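PDB 2VWA: early transcribed membrane protein 13 from Plasmodium falciparum, which is a membrane protein of the malaria sporozoite, probably essential for liver-stage development, whose soluble domain binds the lipid phosphatidylethanolamine. Local coordinates for residues A[80-83]-A[84-87]. Sequence-based numbering, arbitrary orientation.
Sequences AVMD and LKYH. With PTY (phosphatidylethanolamine), chain G.
M82 and K85 lie side by side on one turn of the alpha-helix 74-99, the last helix of this all-helical soluble domain, and the closest approach of their side chains is 4.3 Å, from M82 CE to K85 NZ. The lysine runs out extended, while the selenomethionine chain is bent at chi2 and chi3, which folds its methyl end back toward the amine. Four i to i+4 backbone hydrogen bonds hold these two turns, from L84 N to A80 O through to H87 N to D83 O, the last at 3.0 Å. L84 packs on A31 and I35 of helix 21-41 and on V61 of helix 54-67, and its CD1 sits 3.7 Å from A80 O.

M82, D83 and Y86 belong to the phosphatidylethanolamine pocket and meet one acyl chain of the lipid near its end. D83 has CG anti to its own N (chi1 -172°), which brings OD2 up against the acyl chain, 3.1 Å from lipid C27; the same OD2 makes a salt bridge with NH2 of R32, probably easing the burial of a charge beside hydrocarbon. Lipid C24 approaches the Y86 ring obliquely, 3.7 Å from Y86 CD1. H87 turns toward helix 21-41, where NE2 is hydrogen-bonded to OE1 of Q36. At the terminal methyl, C29, the lipid comes within 3.8 Å of M82 CB.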
ATOM      1  N   ALA A  80       0.721   1.821   8.103  1.00  8.86           N
ATOM      2  CA  ALA A  80       0.549   0.849   7.040  1.00  8.62           C
ATOM      3  C   ALA A  80       1.276   1.265   5.743  1.00  8.14           C
ATOM      4  O   ALA A  80       1.843   0.416   5.047  1.00  7.42           O
ATOM      5  CB  ALA A  80      -0.933   0.576   6.794  1.00  7.60           C
ATOM      6  N   VAL A  81       1.241   2.565   5.445  1.00  7.96           N
ATOM      7  CA  VAL A  81       1.952   3.202   4.339  1.00  8.41           C
ATOM      8  C   VAL A  81       3.445   3.011   4.475  1.00  9.34           C
ATOM      9  O   VAL A  81       4.103   2.549   3.552  1.00  9.22           O
ATOM     10  CB  VAL A  81       1.666   4.721   4.299  1.00  8.86           C
ATOM     11  CG1 VAL A  81       2.656   5.469   3.341  1.00  7.99           C
ATOM     12  CG2 VAL A  81       0.209   4.984   3.911  1.00  6.43           C
HETATM   13  N   MSE A  82       3.983   3.335   5.642  1.00 11.03           N
HETATM   14  CA  MSE A  82       5.397   3.057   5.914  1.00 12.86           C
HETATM   15  C   MSE A  82       5.752   1.577   5.660  1.00 12.32           C
HETATM   16  O   MSE A  82       6.812   1.267   5.106  1.00 11.53           O
HETATM   17  CB  MSE A  82       5.773   3.487   7.340  1.00 14.26           C
HETATM   18  CG  MSE A  82       5.830   5.004   7.538  1.00 21.58           C
HETATM   19 SE   MSE A  82       6.914   5.882   6.111  1.00 45.70          SE
HETATM   20  CE  MSE A  82       8.647   4.965   6.465  1.00 35.52           C
ATOM     21  N   ASP A  83       4.849   0.679   6.044  1.00 11.57           N
ATOM     22  CA  ASP A  83       5.075  -0.740   5.886  1.00 12.20           C
ATOM     23  C   ASP A  83       5.103  -1.122   4.411  1.00 11.20           C
ATOM     24  O   ASP A  83       5.983  -1.820   3.966  1.00 10.11           O
ATOM     25  CB  ASP A  83       4.011  -1.525   6.654  1.00 13.12           C
ATOM     26  CG  ASP A  83       4.296  -3.011   6.694  1.00 18.63           C
ATOM     27  OD1 ASP A  83       4.274  -3.676   5.623  1.00 23.13           O
ATOM     28  OD2 ASP A  83       4.543  -3.536   7.806  1.00 25.27           O
ATOM     29  N   LEU A  84       4.137  -0.640   3.654  1.00 11.46           N
ATOM     30  CA  LEU A  84       4.127  -0.848   2.203  1.00 12.07           C
ATOM     31  C   LEU A  84       5.371  -0.322   1.510  1.00 11.36           C
ATOM     32  O   LEU A  84       5.870  -0.957   0.596  1.00 12.36           O
ATOM     33  CB  LEU A  84       2.863  -0.242   1.573  1.00 12.14           C
ATOM     34  CG  LEU A  84       1.723  -1.237   1.363  1.00 12.75           C
ATOM     35  CD1 LEU A  84       1.568  -2.220   2.500  1.00 12.68           C
ATOM     36  CD2 LEU A  84       0.444  -0.489   1.110  1.00 11.32           C
ATOM     37  N   LYS A  85       5.889   0.809   1.959  1.00 10.85           N
ATOM     38  CA  LYS A  85       7.170   1.304   1.472  1.00 10.74           C
ATOM     39  C   LYS A  85       8.305   0.307   1.650  1.00 10.44           C
ATOM     40  O   LYS A  85       9.020   0.008   0.696  1.00 11.79           O
ATOM     41  CB  LYS A  85       7.531   2.625   2.141  1.00 11.26           C
ATOM     42  CG  LYS A  85       8.795   3.283   1.577  1.00 12.74           C
ATOM     43  CD  LYS A  85       8.980   4.643   2.168  1.00 16.28           C
ATOM     44  CE  LYS A  85      10.376   5.149   1.906  1.00 22.06           C
ATOM     45  NZ  LYS A  85      10.726   6.202   2.898  1.00 25.72           N
ATOM     46  N   TYR A  86       8.463  -0.216   2.851  1.00  9.54           N
ATOM     47  CA  TYR A  86       9.515  -1.124   3.134  1.00  9.87           C
ATOM     48  C   TYR A  86       9.360  -2.373   2.234  1.00  9.10           C
ATOM     49  O   TYR A  86      10.349  -2.855   1.638  1.00  8.61           O
ATOM     50  CB  TYR A  86       9.529  -1.485   4.639  1.00 12.53           C
ATOM     51  CG  TYR A  86      10.754  -2.274   5.102  1.00 16.70           C
ATOM     52  CD1 TYR A  86      10.620  -3.484   5.795  1.00 20.77           C
ATOM     53  CD2 TYR A  86      12.054  -1.819   4.818  1.00 20.51           C
ATOM     54  CE1 TYR A  86      11.757  -4.216   6.228  1.00 21.01           C
ATOM     55  CE2 TYR A  86      13.196  -2.523   5.238  1.00 21.24           C
ATOM     56  CZ  TYR A  86      13.043  -3.725   5.931  1.00 21.77           C
ATOM     57  OH  TYR A  86      14.187  -4.416   6.315  1.00 21.21           O
ATOM     58  N   HIS A  87       8.130  -2.869   2.127  1.00  6.21           N
ATOM     59  CA  HIS A  87       7.850  -4.025   1.346  1.00  5.26           C
ATOM     60  C   HIS A  87       8.195  -3.766  -0.131  1.00  5.12           C
ATOM     61  O   HIS A  87       8.916  -4.551  -0.742  1.00  4.63           O
ATOM     62  CB  HIS A  87       6.377  -4.422   1.510  1.00  5.44           C
ATOM     63  CG  HIS A  87       5.997  -5.659   0.759  1.00  4.08           C
ATOM     64  ND1 HIS A  87       6.402  -6.920   1.147  1.00  3.23           N
ATOM     65  CD2 HIS A  87       5.244  -5.831  -0.354  1.00  4.01           C
ATOM     66  CE1 HIS A  87       5.910  -7.816   0.312  1.00  3.11           C
ATOM     67  NE2 HIS A  87       5.202  -7.184  -0.609  1.00  5.84           N
TER
HETATM   68  C1  PTY G1230       7.326 -13.921  -3.870  0.50 54.27           C
HETATM   69  C2  PTY G1230       8.475 -13.736  -9.973  0.50 54.13           C
HETATM   70  C3  PTY G1230       7.645 -12.494  -9.658  0.50 54.62           C
HETATM   71  O4  PTY G1230       7.192 -13.786  -2.455  0.50 54.98           O
HETATM   72  C5  PTY G1230       8.445 -12.919  -5.852  0.50 54.18           C
HETATM   73  C6  PTY G1230       7.918 -12.639  -4.446  0.50 53.78           C
HETATM   74  O7  PTY G1230       8.972 -12.169  -3.598  0.50 52.71           O
HETATM   75  C8  PTY G1230       9.011 -10.715  -3.410  0.50 51.87           C
HETATM   76  O10 PTY G1230       8.891  -9.974  -4.373  0.50 51.14           O
HETATM   77  C11 PTY G1230       9.216 -10.116  -2.033  0.50 51.01           C
HETATM   78  C12 PTY G1230      10.519 -10.638  -1.428  0.50 50.74           C
HETATM   79  C13 PTY G1230      11.046  -9.768  -0.288  0.50 50.29           C
HETATM   80  C14 PTY G1230      10.272  -9.974   1.011  0.50 50.41           C
HETATM   81  C15 PTY G1230      11.027 -10.861   1.999  0.50 50.21           C
HETATM   82  C16 PTY G1230      10.094 -11.423   3.071  0.50 49.53           C
HETATM   83  C17 PTY G1230       9.977 -10.448   4.241  0.50 49.58           C
HETATM   84  C18 PTY G1230       9.011 -10.941   5.311  0.50 49.51           C
HETATM   85  C19 PTY G1230       9.252 -10.211   6.628  0.50 49.48           C
HETATM   86  C20 PTY G1230       8.101  -9.262   6.957  0.50 49.47           C
HETATM   87  C21 PTY G1230       8.505  -7.796   6.839  0.50 48.93           C
HETATM   88  C22 PTY G1230       9.215  -7.301   8.099  0.50 49.25           C
HETATM   89  C23 PTY G1230       8.349  -6.354   8.924  0.50 48.93           C
HETATM   90  C24 PTY G1230       8.711  -4.888   8.684  0.50 48.20           C
HETATM   91  C25 PTY G1230       7.513  -4.011   9.034  0.50 47.89           C
HETATM   92  C26 PTY G1230       7.646  -2.578   8.529  0.50 47.19           C
HETATM   93  C27 PTY G1230       6.599  -1.722   9.225  0.50 47.16           C
HETATM   94  C28 PTY G1230       6.988  -0.254   9.337  0.50 47.63           C
HETATM   95  C29 PTY G1230       5.776   0.554   9.754  0.50 47.22           C
HETATM   96  C30 PTY G1230       7.882 -14.690  -1.544  0.50 55.26           C
HETATM   97  C31 PTY G1230       9.372 -14.557  -1.303  0.50 55.66           C
HETATM   98  O30 PTY G1230       7.234 -15.556  -0.980  0.50 54.83           O
HETATM   99  C32 PTY G1230       9.651 -14.034   0.104  0.50 55.98           C
HETATM  100  C33 PTY G1230      11.098 -14.309   0.504  0.50 56.76           C
HETATM  101  C34 PTY G1230      11.195 -14.901   1.910  0.50 57.11           C
HETATM  102  C35 PTY G1230      12.622 -14.789   2.448  0.50 57.66           C
HETATM  103  C36 PTY G1230      13.072 -16.105   3.080  0.50 58.29           C
HETATM  104  C37 PTY G1230      13.175 -15.988   4.597  0.50 58.60           C
HETATM  105  C38 PTY G1230      12.845 -17.317   5.271  0.50 59.34           C
HETATM  106  C39 PTY G1230      11.532 -17.246   6.049  0.50 59.81           C
HETATM  107  C40 PTY G1230      11.754 -17.453   7.549  0.50 60.07           C
HETATM  108  C41 PTY G1230      10.611 -16.864   8.373  0.50 60.01           C
HETATM  109  C42 PTY G1230      11.084 -15.695   9.235  0.50 60.05           C
HETATM  110  C43 PTY G1230      10.247 -15.570  10.507  0.50 60.21           C
HETATM  111  C44 PTY G1230       9.809 -14.137  10.740  0.50 59.94           C
HETATM  112  P1  PTY G1230       6.275 -13.011  -7.417  0.50 55.81           P
HETATM  113  O11 PTY G1230       6.417 -12.869  -9.023  0.50 55.03           O
HETATM  114  O12 PTY G1230       5.071 -12.205  -6.984  0.50 54.74           O
HETATM  115  O13 PTY G1230       6.330 -14.483  -7.070  0.50 55.55           O
HETATM  116  O14 PTY G1230       7.604 -12.293  -6.826  0.50 54.95           O
HETATM  117  N1  PTY G1230       8.509 -13.939 -11.409  0.50 53.40           N